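Local structure of putative enoyl-CoA hydratase (Streptomyces avermitilis, 3GKB) at residues A133-A138 with N190-A195. The protein probably acts on acyl-CoA thioesters as a member of the crotonase-like enoyl-CoA hydratase/isomerase family, though its own reaction remains unassigned. Numbering follows the deposited sequence.
Sequences AAAETA and NRALPA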
loop_
_atom_site.group_PDB
_atom_site.type_symbol
_atom_site.label_atom_id
_atom_site.label_comp_id
_atom_site.label_asym_id
_atom_site.label_seq_id
_atom_site.Cartn_x
_atom_site.Cartn_y
_atom_site.Cartn_z
ATOM N N ALA B 133 14.439 -5.184 -9.393
ATOM C CA ALA B 133 15.637 -4.336 -9.333
ATOM C C ALA B 133 16.790 -4.967 -8.543
ATOM O O ALA B 133 16.574 -5.702 -7.579
ATOM C CB ALA B 133 15.311 -2.946 -8.740
ATOM N N ALA B 134 18.008 -4.648 -8.961
ATOM C CA ALA B 134 19.232 -5.121 -8.298
ATOM C C ALA B 134 19.439 -4.363 -6.956
ATOM O O ALA B 134 19.608 -3.124 -6.930
ATOM C CB ALA B 134 20.433 -4.884 -9.215
ATOM N N ALA B 135 19.469 -5.122 -5.867
ATOM C CA ALA B 135 19.554 -4.546 -4.516
ATOM C C ALA B 135 20.769 -3.636 -4.371
ATOM O O ALA B 135 20.674 -2.538 -3.805
ATOM C CB ALA B 135 19.564 -5.683 -3.460
ATOM N N GLU B 136 21.894 -4.044 -4.935
ATOM C CA GLU B 136 23.170 -3.347 -4.713
ATOM C C GLU B 136 23.386 -2.123 -5.568
ATOM O O GLU B 136 24.126 -1.236 -5.172
ATOM C CB GLU B 136 24.367 -4.292 -4.971
ATOM C CG GLU B 136 24.497 -5.457 -3.988
ATOM C CD GLU B 136 23.795 -6.724 -4.468
ATOM O OE1 GLU B 136 22.791 -6.606 -5.197
ATOM O OE2 GLU B 136 24.236 -7.841 -4.105
ATOM N N THR B 137 22.789 -2.096 -6.761
ATOM C CA THR B 137 23.155 -1.144 -7.791
ATOM C C THR B 137 22.008 -0.248 -8.277
ATOM O O THR B 137 22.252 0.844 -8.752
ATOM C CB THR B 137 23.774 -1.885 -9.003
ATOM O OG1 THR B 137 22.876 -2.891 -9.454
ATOM C CG2 THR B 137 25.088 -2.584 -8.599
ATOM N N ALA B 138 20.762 -0.696 -8.162
ATOM C CA ALA B 138 19.668 0.023 -8.778
ATOM C C ALA B 138 19.321 1.274 -7.990
ATOM O O ALA B 138 19.512 1.343 -6.773
ATOM C CB ALA B 138 18.452 -0.854 -8.879
ATOM N N ASN B 190 8.279 -4.085 -7.730
ATOM C CA ASN B 190 7.758 -5.317 -7.158
ATOM C C ASN B 190 8.710 -5.928 -6.134
ATOM O O ASN B 190 8.280 -6.362 -5.050
ATOM C CB ASN B 190 7.451 -6.364 -8.241
ATOM C CG ASN B 190 6.292 -5.962 -9.123
ATOM O OD1 ASN B 190 6.325 -4.917 -9.768
ATOM N ND2 ASN B 190 5.256 -6.806 -9.164
ATOM N N ARG B 191 9.994 -5.967 -6.465
ATOM C CA ARG B 191 10.973 -6.687 -5.638
ATOM C C ARG B 191 12.377 -6.216 -5.905
ATOM O O ARG B 191 12.689 -5.881 -7.030
ATOM C CB ARG B 191 10.886 -8.198 -5.890
ATOM C CG ARG B 191 11.361 -9.070 -4.709
ATOM C CD ARG B 191 10.180 -9.364 -3.808
ATOM N NE ARG B 191 9.200 -10.204 -4.489
ATOM C CZ ARG B 191 9.282 -11.515 -4.661
ATOM N NH1 ARG B 191 10.291 -12.231 -4.145
ATOM N NH2 ARG B 191 8.325 -12.129 -5.335
ATOM N N ALA B 192 13.209 -6.207 -4.853
ATOM C CA ALA B 192 14.648 -6.043 -4.950
ATOM C C ALA B 192 15.275 -7.410 -4.737
ATOM O O ALA B 192 14.906 -8.143 -3.768
ATOM C CB ALA B 192 15.169 -5.067 -3.909
ATOM N N LEU B 193 16.215 -7.732 -5.621
ATOM C CA LEU B 193 16.889 -9.030 -5.656
ATOM C C LEU B 193 18.394 -8.831 -5.753
ATOM O O LEU B 193 18.845 -7.813 -6.232
ATOM C CB LEU B 193 16.389 -9.834 -6.868
ATOM C CG LEU B 193 14.902 -10.205 -6.752
ATOM C CD1 LEU B 193 14.294 -10.434 -8.107
ATOM C CD2 LEU B 193 14.718 -11.393 -5.786
ATOM N N PRO B 194 19.194 -9.816 -5.321
ATOM C CA PRO B 194 20.655 -9.659 -5.500
ATOM C C PRO B 194 21.077 -9.410 -6.956
ATOM O O PRO B 194 20.551 -10.058 -7.857
ATOM C CB PRO B 194 21.210 -10.998 -4.995
ATOM C CG PRO B 194 20.187 -11.501 -4.064
ATOM C CD PRO B 194 18.858 -11.070 -4.627
ATOM N N ALA B 195 21.984 -8.456 -7.179
ATOM C CA ALA B 195 22.443 -8.090 -8.514
ATOM C C ALA B 195 22.896 -9.319 -9.312
ATOM O O ALA B 195 22.595 -9.450 -10.487
ATOM C CB ALA B 195 23.566 -7.050 -8.440
#
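The carboxylate of E136 is the flat side-chain group that works across this contact, and the backbone N of A195 meets it. OE1 accepts that N-H at 2.8 Å on its syn side, with the donor 25° out of the carboxylate plane. The methyl of A195 lies over the face to which this donor is displaced, on the OE1 side, its CB 3.4 Å from E136 OE1, and on another side the same methyl packs against A134 CB at 3.9 Å. E136 reaches this position because its chain bends at chi2 (93°), which turns the carboxylate back toward the backbone N of A195.

The remaining flat groups are peptides, joined in parallel beta register: A133 pairs with A192 and A134 with L193. The N of A133 donates to R191 O at 3.0 Å, while A133 O receives L193 N at 2.8 Å and is also approached by A192 CA. L193 O takes A135 N at 2.8 Å as the chain leaves strand 130-134. The methyls of A133 and A192 share one sheet face, where both touch A180 of helix 180-186; A134 and L193 occupy the other, against L198 and Y201 of helix 195-210.

Within this chain, strand 191-193 is an outermost strand of the six-stranded sheet of the crotonase fold. Beyond the pairing, R191 carries its guanidinium away to a second subunit, hydrogen-bonding Y186 and forming a salt bridge with E170 there. The E136 carboxylate thus adds one nearly straight bond (N-H...O 161°) to the strand pairing, linking the turn after strand 130-134 to the residue that follows P194, and its negative charge may polarise the N-H of A195.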